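PDB 5LHA: omega transaminase, which catalyses the vitamin-B6-dependent transfer of an amino group, probably from amine donors to a keto acid such as pyruvate, as a fold type I enzyme. Local coordinates for residues 57-62 with 431-436; 357-362 with 438-443; 421-426 with 444-449; 414-419 with 448-453; 72-77 with 341-346. One frame throughout, in Å; residues are numbered along the deposited sequence.

How the interactions relate
Four of the five contacts gather round helix 440-457 and the sheet holding strands 421-426 and 429-432. Interactions 3 and 4 lie closest, with centres about 6 Å apart and A449 common to both. Interaction 1 adjoins interaction 3 where L432 CD2 packs on V423 CG1 (3.5 Å) and G58 CA on M446 CE (3.5 Å); I431 N probably bonds R424 O between neighbouring strands. Interaction 2 sits at the start of the same helix, its centre about 12 Å from that of interaction 1. The S433 side chain of interaction 1 is about 9 Å from pyridoxamine phosphate. Interaction 5 stands apart, with nearest atoms about 9 Å from interaction 1.

Interaction 1 of 5, residues 57-62 with 431-436; sequences DGVGGL and ILSPPL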
# COMPACT_ATOMS: atom_id res chain seq x y z
N ASP A 57 -35.18 26.23 -6.41
CA ASP A 57 -34.19 25.18 -6.20
C ASP A 57 -32.81 25.71 -6.60
O ASP A 57 -32.25 25.39 -7.65
CB ASP A 57 -34.55 23.93 -7.00
CG ASP A 57 -33.67 22.76 -6.65
OD1 ASP A 57 -32.90 22.87 -5.68
OD2 ASP A 57 -33.72 21.73 -7.35
N GLY A 58 -32.26 26.55 -5.72
CA GLY A 58 -30.96 27.16 -5.96
C GLY A 58 -29.80 26.18 -5.97
O GLY A 58 -28.69 26.59 -6.33
N VAL A 59 -30.02 24.93 -5.56
CA VAL A 59 -28.99 23.90 -5.59
C VAL A 59 -29.12 22.97 -6.80
O VAL A 59 -28.18 22.20 -7.08
CB VAL A 59 -29.00 23.08 -4.28
CG1 VAL A 59 -27.69 22.36 -4.07
CG2 VAL A 59 -29.27 23.98 -3.10
N GLY A 60 -30.23 23.02 -7.51
CA GLY A 60 -30.38 22.20 -8.71
C GLY A 60 -30.34 20.72 -8.41
O GLY A 60 -29.70 19.95 -9.15
N GLY A 61 -31.00 20.29 -7.33
CA GLY A 61 -30.86 18.93 -6.85
C GLY A 61 -29.53 18.78 -6.13
O GLY A 61 -29.43 19.04 -4.93
N LEU A 62 -28.50 18.39 -6.88
CA LEU A 62 -27.09 18.39 -6.46
C LEU A 62 -26.31 18.75 -7.72
O LEU A 62 -25.63 17.90 -8.31
CB LEU A 62 -26.65 17.05 -5.88
CG LEU A 62 -26.79 16.85 -4.37
CD1 LEU A 62 -26.38 15.43 -3.98
CD2 LEU A 62 -25.97 17.88 -3.59
N ILE A 431 -23.00 27.34 -1.48
CA ILE A 431 -22.95 26.97 -2.89
C ILE A 431 -24.28 27.32 -3.54
O ILE A 431 -25.35 26.97 -3.02
CB ILE A 431 -22.64 25.47 -3.07
CG1 ILE A 431 -21.29 25.11 -2.44
CG2 ILE A 431 -22.70 25.08 -4.53
CD1 ILE A 431 -20.17 26.07 -2.74
N LEU A 432 -24.21 27.99 -4.69
CA LEU A 432 -25.34 28.25 -5.57
C LEU A 432 -25.15 27.42 -6.83
O LEU A 432 -24.12 27.55 -7.50
CB LEU A 432 -25.42 29.74 -5.92
CG LEU A 432 -25.23 30.73 -4.78
CD1 LEU A 432 -25.41 32.17 -5.24
CD2 LEU A 432 -26.16 30.42 -3.61
N SER A 433 -26.12 26.56 -7.16
CA SER A 433 -25.99 25.75 -8.38
C SER A 433 -27.36 25.41 -8.97
O SER A 433 -27.75 24.23 -9.04
CB SER A 433 -25.19 24.47 -8.09
OG SER A 433 -25.88 23.62 -7.20
N PRO A 434 -28.10 26.41 -9.43
CA PRO A 434 -29.48 26.19 -9.85
C PRO A 434 -29.55 25.53 -11.21
O PRO A 434 -28.51 25.36 -11.87
CB PRO A 434 -30.04 27.62 -9.90
CG PRO A 434 -28.86 28.43 -10.32
CD PRO A 434 -27.68 27.81 -9.63
N PRO A 435 -30.75 25.16 -11.68
CA PRO A 435 -30.87 24.63 -13.04
C PRO A 435 -30.35 25.64 -14.06
O PRO A 435 -30.36 26.85 -13.83
CB PRO A 435 -32.38 24.40 -13.20
CG PRO A 435 -32.87 24.15 -11.79
CD PRO A 435 -32.00 25.02 -10.91
N LEU A 436 -29.87 25.11 -15.18
CA LEU A 436 -29.30 25.97 -16.21
C LEU A 436 -30.36 26.75 -16.98
O LEU A 436 -30.00 27.63 -17.77
CB LEU A 436 -28.45 25.13 -17.16
CG LEU A 436 -27.32 24.36 -16.46
CD1 LEU A 436 -26.32 23.79 -17.47
CD2 LEU A 436 -26.59 25.20 -15.41
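S433 meets the turn D57-G60 with both its backbone and its hydroxyl. S433 N gives a 2.7 Å hydrogen bond to G58 O, arriving nearly in line with the carbonyl bond. With chi1 at 66°, S433 OG stands between the backbone N and the carbonyl carbon of its own residue and reaches V59 O, also at 2.7 Å, as a donor lying well above the carbonyl plane. V59 CB points away from 431-436, yet V59 CG1 still comes to 3.8 Å from S433 OG. Without the hydroxyl, as with an alanine here, V59 O is likely to lose this donor and the type I turn to be held by fewer bonds. Next along the chain, P434 turns CD and CB to G58 O, while the P435 ring sets P435 CD 3.3 Å from D57 O. G60 has a positive phi and brings G60 CA to 3.3 Å from S433 O in a CH-O contact; a beta carbon there would clash with that oxygen. D57 caps the turn through weak bonds to G60 N and G61 N, and its OD1 is also bonded by Y88 OH of the second subunit. The contact bridges the ends of strands 54-57 and 429-432, with strand 421-426 between them: V59 rests on R424, L432 on V423, and W63 of helix 60-63 covers I431 and S433.

Interaction 2 of 5, residues 357-362 with 438-443; sequences AAKVGA and LTRDEA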
# COMPACT_ATOMS: atom_id res chain seq x y z
N ALA A 357 -26.30 29.67 -19.10
CA ALA A 357 -25.48 29.64 -17.88
C ALA A 357 -24.43 30.74 -17.89
O ALA A 357 -24.20 31.41 -16.88
CB ALA A 357 -24.81 28.28 -17.73
N ALA A 358 -23.75 30.92 -19.03
CA ALA A 358 -22.75 31.98 -19.13
C ALA A 358 -23.37 33.36 -18.95
O ALA A 358 -22.74 34.25 -18.36
CB ALA A 358 -22.04 31.88 -20.48
N LYS A 359 -24.59 33.56 -19.44
CA LYS A 359 -25.19 34.89 -19.44
C LYS A 359 -25.81 35.23 -18.09
O LYS A 359 -25.49 36.27 -17.50
CB LYS A 359 -26.25 34.97 -20.55
CG LYS A 359 -27.00 36.30 -20.62
CD LYS A 359 -28.17 36.23 -21.61
CE LYS A 359 -29.44 35.67 -20.97
NZ LYS A 359 -30.09 36.64 -20.04
N VAL A 360 -26.70 34.38 -17.60
CA VAL A 360 -27.39 34.68 -16.35
C VAL A 360 -26.47 34.50 -15.15
O VAL A 360 -26.59 35.23 -14.16
CB VAL A 360 -28.66 33.80 -16.23
CG1 VAL A 360 -29.39 34.07 -14.92
CG2 VAL A 360 -29.56 34.04 -17.41
N GLY A 361 -25.53 33.56 -15.23
CA GLY A 361 -24.54 33.40 -14.16
C GLY A 361 -23.72 34.65 -13.93
O GLY A 361 -23.49 35.04 -12.78
N ALA A 362 -23.20 35.25 -15.01
CA ALA A 362 -22.47 36.52 -14.89
C ALA A 362 -23.34 37.59 -14.25
O ALA A 362 -22.91 38.27 -13.31
CB ALA A 362 -21.99 36.97 -16.27
N LEU A 438 -32.26 28.76 -15.46
CA LEU A 438 -32.50 29.92 -14.62
C LEU A 438 -32.66 31.19 -15.45
O LEU A 438 -31.93 31.41 -16.42
CB LEU A 438 -31.34 30.10 -13.64
CG LEU A 438 -31.58 31.08 -12.50
CD1 LEU A 438 -32.33 30.38 -11.38
CD2 LEU A 438 -30.27 31.64 -12.00
N THR A 439 -33.63 32.01 -15.08
CA THR A 439 -33.91 33.25 -15.79
C THR A 439 -33.32 34.44 -15.04
O THR A 439 -32.85 34.32 -13.90
CB THR A 439 -35.41 33.43 -15.99
OG1 THR A 439 -36.05 33.59 -14.72
CG2 THR A 439 -36.00 32.21 -16.68
N ARG A 440 -33.33 35.60 -15.70
CA ARG A 440 -33.01 36.85 -15.02
C ARG A 440 -33.84 37.00 -13.76
O ARG A 440 -33.32 37.29 -12.67
CB ARG A 440 -33.27 38.04 -15.95
CG ARG A 440 -32.32 38.21 -17.12
CD ARG A 440 -32.54 39.58 -17.73
NE ARG A 440 -31.69 39.87 -18.88
CZ ARG A 440 -31.88 40.90 -19.69
NH1 ARG A 440 -32.89 41.73 -19.48
NH2 ARG A 440 -31.07 41.11 -20.72
N ASP A 441 -35.16 36.81 -13.90
CA ASP A 441 -36.09 36.95 -12.79
C ASP A 441 -35.71 36.06 -11.61
O ASP A 441 -35.60 36.52 -10.47
CB ASP A 441 -37.51 36.63 -13.29
CG ASP A 441 -38.39 36.03 -12.23
OD1 ASP A 441 -38.82 36.78 -11.33
OD2 ASP A 441 -38.66 34.80 -12.30
N GLU A 442 -35.51 34.76 -11.87
CA GLU A 442 -35.16 33.86 -10.78
C GLU A 442 -33.80 34.21 -10.19
O GLU A 442 -33.60 34.09 -8.98
CB GLU A 442 -35.18 32.42 -11.26
CG GLU A 442 -36.54 31.92 -11.68
CD GLU A 442 -36.46 30.62 -12.45
OE1 GLU A 442 -35.42 30.37 -13.09
OE2 GLU A 442 -37.43 29.84 -12.42
N ALA A 443 -32.85 34.66 -11.03
CA ALA A 443 -31.55 35.07 -10.51
C ALA A 443 -31.68 36.23 -9.53
O ALA A 443 -30.96 36.28 -8.52
CB ALA A 443 -30.61 35.45 -11.67
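Two donors grip E442 OE1 at the start of helix 440-457, on the turn against which V360 packs: T439 N at 3.1 Å, and N45 ND2 from outside the two segments. The T439 N-H comes to the anti side of the carboxylate, 32° out of its plane. T439 OG1 repays the bond by accepting E442 N at 3.1 Å and 172°, almost straight. This reciprocal pair is a capping box, with T439 at the N-cap, and it fixes the first turn that V360 meets. V360, on helix 353-368, carries most of the contact through its two methyl groups. V360 CG1, set anti to the backbone N (chi1 179°), enters between three groups: A443 CB at 3.7 Å, T439 O at 3.6 Å and L438 CD2 at 3.9 Å. V360 CG2, on the other branch, lies 3.7 Å from L438 O, a carbonyl that also accepts N356 ND2. The valine thus faces both the last residues before the helix and its first turn, joining helix 353-368 to the beginning of helix 440-457 beside L386, which both A357 and L438 touch. T439 O is at the same time the acceptor of the helical bond from A443 N, so the oxygen beside V360 CG1 is already engaged. Farther out, at the exposed rim, K359 bends at its last two torsions and crosses the extended R440 at about a right angle. K359 NZ stops 3.8 Å from R440 NE, two like charges that would be expected to repel rather than bind.

Interaction 3 of 5, residues 421-426 with 444-449; sequences VLVRPI and GLMVSA
Packing of a helix on a beta-sheet, a recurring element of the alpha/beta architecture of fold type I transaminases, brings V421 of strand 421-426 against L445, M446 and A449 of helix 440-457. V421 projects toward the helix and divides its work between its two methyls. V421 CG2 settles between residues one turn apart, 3.6 Å from A449 CB and 3.7 Å from L445 CG; the valine and leucine side chains run past each other in opposite directions. V421 CG1, anti to the backbone N at chi1 178°, lies 3.8 Å from M446 CG instead, and the methionine chain crosses the valine at about a right angle. The M446 chain bends at chi3 (74°), which folds its methyl back so that M446 CE also stands 4.0 Å from V421 CG1. Two residues on, V423 faces the same helix but touches it more lightly, through V423 CG1 at 4.4 Å from M446 CE. Nothing polar passes between the segments, and the attachment is purely apolar. Shortening V421 to an alanine removes both methyls and is likely to open a gap beside A449 and L445 and let the M446 end shift. While V421 and V423 point to the helix, L422 turns onto M55 and V59 of its own chain, and L422 and R424 pack on the second subunit, on Y88 and F91 respectively. Within the sheet, strand 421-426 runs parallel to strand 54-57 and antiparallel to strand 429-432; L56 of the former backs V421, L445 and M446 together, while V423 leans on I430 and L432 of the latter.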
# COMPACT_ATOMS: atom_id res chain seq x y z
N VAL A 421 -35.67 30.39 -1.13
CA VAL A 421 -34.60 29.93 -2.01
C VAL A 421 -33.73 28.94 -1.25
O VAL A 421 -33.11 29.31 -0.24
CB VAL A 421 -33.74 31.08 -2.55
CG1 VAL A 421 -32.62 30.54 -3.41
CG2 VAL A 421 -34.57 32.05 -3.36
N LEU A 422 -33.66 27.70 -1.73
CA LEU A 422 -32.80 26.69 -1.12
C LEU A 422 -31.40 26.80 -1.70
O LEU A 422 -31.21 26.75 -2.92
CB LEU A 422 -33.35 25.28 -1.36
CG LEU A 422 -32.54 24.19 -0.64
CD1 LEU A 422 -32.49 24.42 0.86
CD2 LEU A 422 -33.05 22.80 -0.96
N VAL A 423 -30.41 27.00 -0.82
CA VAL A 423 -29.00 27.03 -1.18
C VAL A 423 -28.27 26.04 -0.27
O VAL A 423 -28.85 25.48 0.66
CB VAL A 423 -28.38 28.44 -1.07
CG1 VAL A 423 -29.11 29.39 -2.01
CG2 VAL A 423 -28.46 28.94 0.35
N ARG A 424 -26.98 25.83 -0.55
CA ARG A 424 -26.24 24.70 0.01
C ARG A 424 -25.02 25.12 0.82
O ARG A 424 -24.04 25.63 0.23
CB ARG A 424 -25.83 23.75 -1.11
CG ARG A 424 -25.28 22.41 -0.66
CD ARG A 424 -24.67 21.66 -1.83
NE ARG A 424 -23.92 20.48 -1.40
CZ ARG A 424 -23.18 19.73 -2.21
NH1 ARG A 424 -23.06 20.04 -3.50
NH2 ARG A 424 -22.53 18.68 -1.72
N PRO A 425 -25.01 24.93 2.14
CA PRO A 425 -23.77 25.14 2.90
C PRO A 425 -22.88 23.91 2.83
O PRO A 425 -23.33 22.78 3.05
CB PRO A 425 -24.27 25.40 4.33
CG PRO A 425 -25.56 24.68 4.41
CD PRO A 425 -26.17 24.71 3.02
N ILE A 426 -21.62 24.13 2.47
CA ILE A 426 -20.55 23.14 2.57
C ILE A 426 -19.41 23.81 3.32
O ILE A 426 -18.75 24.71 2.78
CB ILE A 426 -20.07 22.65 1.20
CG1 ILE A 426 -21.23 22.14 0.36
CG2 ILE A 426 -19.05 21.55 1.37
CD1 ILE A 426 -20.82 21.79 -1.03
N GLY A 444 -32.58 37.17 -9.81
CA GLY A 444 -32.86 38.24 -8.86
C GLY A 444 -33.49 37.73 -7.58
O GLY A 444 -33.21 38.25 -6.49
N LEU A 445 -34.39 36.75 -7.68
CA LEU A 445 -34.99 36.16 -6.49
C LEU A 445 -33.93 35.57 -5.57
O LEU A 445 -34.02 35.68 -4.34
CB LEU A 445 -36.01 35.09 -6.88
CG LEU A 445 -36.50 34.17 -5.75
CD1 LEU A 445 -37.13 34.96 -4.60
CD2 LEU A 445 -37.47 33.13 -6.28
N MET A 446 -32.91 34.93 -6.15
CA MET A 446 -31.83 34.37 -5.35
C MET A 446 -31.01 35.46 -4.67
O MET A 446 -30.60 35.31 -3.52
CB MET A 446 -30.96 33.49 -6.24
CG MET A 446 -31.73 32.29 -6.71
SD MET A 446 -30.68 31.15 -7.58
CE MET A 446 -29.76 30.44 -6.22
N VAL A 447 -30.76 36.56 -5.38
CA VAL A 447 -30.06 37.69 -4.79
C VAL A 447 -30.84 38.21 -3.58
O VAL A 447 -30.27 38.43 -2.50
CB VAL A 447 -29.87 38.80 -5.84
CG1 VAL A 447 -29.39 40.09 -5.20
CG2 VAL A 447 -28.90 38.34 -6.89
N SER A 448 -32.14 38.40 -3.74
CA SER A 448 -32.95 38.97 -2.67
C SER A 448 -32.98 38.09 -1.43
O SER A 448 -33.02 38.60 -0.31
CB SER A 448 -34.38 39.22 -3.18
OG SER A 448 -34.38 40.16 -4.23
N ALA A 449 -33.02 36.77 -1.61
CA ALA A 449 -33.13 35.87 -0.47
C ALA A 449 -31.84 35.81 0.34
O ALA A 449 -31.87 35.72 1.57
CB ALA A 449 -33.54 34.47 -0.92

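Interaction 4 of 5, residues 414-419 with 448-453; sequences DEARRA and SALEAA
E415 leaves helix 408-418 with CG opposite its backbone N (chi1 -171°) and then bends at chi2 (69°), a path that lays its aliphatic part along helix 440-457 before the carboxylate turns off. E415 CG comes 3.8 Å from A453 CA, and E415 CB stands 3.9 Å from A453 CB. At the acid end, E415 OE1 forms a salt bridge with R418 NH1 of its own helix at 2.9 Å, a bond with a weak angle, and OE2 makes a long, weak ion pair with R456 of helix 440-457. The rest of the contact is made largely by alanines, whose small size lets the two axes approach to 7.9 Å. A453 CB presses against the backbone of A416, 3.5 Å from A416 N, and meets A416 CB at 4.0 Å. One turn earlier on helix 440-457, A449 turns the methyl it also offers to the strand towards A419, A449 CB lying 3.8 Å from A419 CB with A416 O close beside it. L450 starts off pointing away, but L450 CD2 swings back to 4.2 Å from A416 CB and so covers the inner side of the pair. A452 touches A419 at the outer rim. The helix directions differ by 130°, nearer antiparallel than parallel. Since A416 rests on V423 and A449 on V421, the two helices lie together on one face of the sheet, the layered alpha/beta arrangement found in class-III aminotransferases.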
# COMPACT_ATOMS: atom_id res chain seq x y z
N ASP A 414 -30.69 28.47 6.24
CA ASP A 414 -32.08 28.32 6.64
C ASP A 414 -32.87 29.59 6.36
O ASP A 414 -33.99 29.53 5.82
CB ASP A 414 -32.19 27.93 8.11
CG ASP A 414 -31.68 26.54 8.38
OD1 ASP A 414 -31.17 25.90 7.44
OD2 ASP A 414 -31.81 26.07 9.54
N GLU A 415 -32.29 30.75 6.68
CA GLU A 415 -33.03 32.00 6.50
C GLU A 415 -33.25 32.30 5.02
O GLU A 415 -34.29 32.85 4.64
CB GLU A 415 -32.29 33.15 7.18
CG GLU A 415 -33.13 34.42 7.23
CD GLU A 415 -34.32 34.31 8.17
OE1 GLU A 415 -34.37 33.36 8.98
OE2 GLU A 415 -35.24 35.15 8.05
N ALA A 416 -32.27 31.96 4.18
CA ALA A 416 -32.46 32.01 2.74
C ALA A 416 -33.64 31.14 2.30
O ALA A 416 -34.42 31.54 1.44
CB ALA A 416 -31.18 31.57 2.02
N ARG A 417 -33.75 29.93 2.85
CA ARG A 417 -34.86 29.05 2.52
C ARG A 417 -36.19 29.66 2.95
O ARG A 417 -37.15 29.69 2.17
CB ARG A 417 -34.66 27.68 3.18
CG ARG A 417 -35.87 26.76 3.14
CD ARG A 417 -35.56 25.45 3.85
NE ARG A 417 -35.33 25.66 5.27
CZ ARG A 417 -36.29 25.77 6.18
NH1 ARG A 417 -37.56 25.69 5.81
NH2 ARG A 417 -36.00 25.96 7.46
N ARG A 418 -36.26 30.16 4.18
CA ARG A 418 -37.48 30.81 4.65
C ARG A 418 -37.87 31.95 3.73
O ARG A 418 -39.06 32.24 3.57
CB ARG A 418 -37.29 31.31 6.08
CG ARG A 418 -37.22 30.18 7.10
CD ARG A 418 -37.20 30.69 8.54
NE ARG A 418 -36.67 29.65 9.43
CZ ARG A 418 -35.40 29.58 9.82
NH1 ARG A 418 -34.53 30.50 9.42
NH2 ARG A 418 -35.01 28.59 10.61
N ALA A 419 -36.89 32.60 3.10
CA ALA A 419 -37.15 33.62 2.09
C ALA A 419 -37.43 33.04 0.72
O ALA A 419 -37.58 33.80 -0.24
CB ALA A 419 -35.97 34.60 2.01
N SER A 448 -32.14 38.40 -3.74
CA SER A 448 -32.95 38.97 -2.67
C SER A 448 -32.98 38.09 -1.43
O SER A 448 -33.02 38.60 -0.31
CB SER A 448 -34.38 39.22 -3.18
OG SER A 448 -34.38 40.16 -4.23
N ALA A 449 -33.02 36.77 -1.61
CA ALA A 449 -33.13 35.87 -0.47
C ALA A 449 -31.84 35.81 0.34
O ALA A 449 -31.87 35.72 1.57
CB ALA A 449 -33.54 34.47 -0.92
N LEU A 450 -30.69 35.85 -0.34
CA LEU A 450 -29.41 35.87 0.37
C LEU A 450 -29.20 37.19 1.10
O LEU A 450 -28.68 37.22 2.22
CB LEU A 450 -28.26 35.57 -0.59
CG LEU A 450 -28.31 34.13 -1.10
CD1 LEU A 450 -27.51 33.94 -2.38
CD2 LEU A 450 -27.85 33.17 -0.01
N GLU A 451 -29.56 38.31 0.45
CA GLU A 451 -29.52 39.60 1.12
C GLU A 451 -30.32 39.57 2.42
O GLU A 451 -29.87 40.06 3.46
CB GLU A 451 -30.06 40.68 0.18
CG GLU A 451 -29.18 41.01 -1.02
CD GLU A 451 -29.76 42.14 -1.87
OE1 GLU A 451 -30.99 42.35 -1.81
OE2 GLU A 451 -28.98 42.82 -2.58
N ALA A 452 -31.53 38.99 2.37
CA ALA A 452 -32.33 38.84 3.57
C ALA A 452 -31.65 37.94 4.60
O ALA A 452 -31.66 38.24 5.80
CB ALA A 452 -33.71 38.29 3.21
N ALA A 453 -31.06 36.83 4.14
CA ALA A 453 -30.44 35.89 5.07
C ALA A 453 -29.26 36.51 5.80
O ALA A 453 -29.05 36.25 6.99
CB ALA A 453 -30.01 34.63 4.32

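Interaction 5 of 5, residues 72-77 with 341-346; sequences ASVKAA and ALAVLD
No ring or other flat side chain takes part where V74 and A77 meet A343 and V344, so the contact has no faces or edges to stack and rests on rounded aliphatic groups. It joins helices 72-85 and 335-350 of the fold type I chain as a nearly antiparallel pair, their directions 160° apart and their axes 8.8 Å from each other at closest approach. A343 points its methyl toward the other helix, into the space between V74 and A77: A343 CB is 4.0 Å from A77 CB and also 4.0 Å from V74 CG2. The carbonyl of S73 lies a little farther from the same methyl. On one side the valines complete the contact, while A77 and A343 are closer to the solvent. Around the pair, V74 also touches Y299 and I67, and K75, on another side of its helix, makes a salt bridge with D83 of the second subunit; D346 pairs with R105 of helix 97-109. V74 has CG1 anti to its backbone N (chi1 -176°), and V344 presents its branch beside the backbone N, so that V344 CG2 lies 4.0 Å from both V74 CG1 and V74 CG2.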
# COMPACT_ATOMS: atom_id res chain seq x y z
N ALA A 72 -41.73 17.10 -19.56
CA ALA A 72 -42.61 16.08 -20.12
C ALA A 72 -41.88 15.19 -21.11
O ALA A 72 -41.98 13.96 -21.05
CB ALA A 72 -43.83 16.74 -20.78
N SER A 73 -41.12 15.79 -22.04
CA SER A 73 -40.43 15.01 -23.07
C SER A 73 -39.51 13.94 -22.48
O SER A 73 -39.43 12.82 -23.01
CB SER A 73 -39.63 15.96 -23.97
OG SER A 73 -38.62 16.63 -23.23
N VAL A 74 -38.77 14.27 -21.42
CA VAL A 74 -37.90 13.30 -20.76
C VAL A 74 -38.72 12.21 -20.07
O VAL A 74 -38.37 11.02 -20.12
CB VAL A 74 -36.97 14.01 -19.76
CG1 VAL A 74 -35.98 13.02 -19.13
CG2 VAL A 74 -36.22 15.14 -20.45
N LYS A 75 -39.80 12.60 -19.38
CA LYS A 75 -40.68 11.60 -18.78
C LYS A 75 -41.27 10.67 -19.84
O LYS A 75 -41.42 9.47 -19.60
CB LYS A 75 -41.79 12.27 -17.97
CG LYS A 75 -41.33 13.07 -16.76
CD LYS A 75 -42.52 13.55 -15.93
CE LYS A 75 -43.63 14.12 -16.80
NZ LYS A 75 -44.71 14.78 -16.00
N ALA A 76 -41.63 11.23 -21.00
CA ALA A 76 -42.16 10.42 -22.10
C ALA A 76 -41.11 9.46 -22.66
O ALA A 76 -41.43 8.33 -23.04
CB ALA A 76 -42.72 11.32 -23.20
N ALA A 77 -39.86 9.91 -22.75
CA ALA A 77 -38.79 9.03 -23.22
C ALA A 77 -38.61 7.83 -22.31
O ALA A 77 -38.46 6.70 -22.78
CB ALA A 77 -37.48 9.81 -23.34
N ALA A 341 -31.21 10.03 -21.19
CA ALA A 341 -30.05 10.86 -21.53
C ALA A 341 -30.23 11.53 -22.89
O ALA A 341 -29.96 12.73 -23.04
CB ALA A 341 -28.78 10.01 -21.53
N LEU A 342 -30.67 10.77 -23.89
CA LEU A 342 -30.83 11.33 -25.24
C LEU A 342 -31.81 12.49 -25.23
O LEU A 342 -31.56 13.52 -25.88
CB LEU A 342 -31.28 10.25 -26.22
CG LEU A 342 -30.21 9.18 -26.47
CD1 LEU A 342 -30.77 7.95 -27.18
CD2 LEU A 342 -29.07 9.78 -27.25
N ALA A 343 -32.92 12.36 -24.49
CA ALA A 343 -33.88 13.46 -24.41
C ALA A 343 -33.27 14.66 -23.70
O ALA A 343 -33.54 15.81 -24.07
CB ALA A 343 -35.15 12.99 -23.70
N VAL A 344 -32.45 14.40 -22.69
CA VAL A 344 -31.85 15.50 -21.93
C VAL A 344 -30.86 16.27 -22.79
O VAL A 344 -30.85 17.51 -22.79
CB VAL A 344 -31.21 14.95 -20.64
CG1 VAL A 344 -30.33 16.00 -19.98
CG2 VAL A 344 -32.30 14.50 -19.68
N LEU A 345 -30.03 15.56 -23.56
CA LEU A 345 -29.05 16.25 -24.40
C LEU A 345 -29.73 17.10 -25.47
O LEU A 345 -29.22 18.17 -25.83
CB LEU A 345 -28.13 15.23 -25.08
CG LEU A 345 -27.29 14.39 -24.13
CD1 LEU A 345 -26.45 13.40 -24.90
CD2 LEU A 345 -26.42 15.31 -23.31
N ASP A 346 -30.86 16.63 -25.99
CA ASP A 346 -31.60 17.41 -26.96
C ASP A 346 -32.01 18.77 -26.39
O ASP A 346 -31.85 19.80 -27.04
CB ASP A 346 -32.80 16.60 -27.46
CG ASP A 346 -32.37 15.42 -28.32
OD1 ASP A 346 -31.21 15.40 -28.75
OD2 ASP A 346 -33.20 14.53 -28.59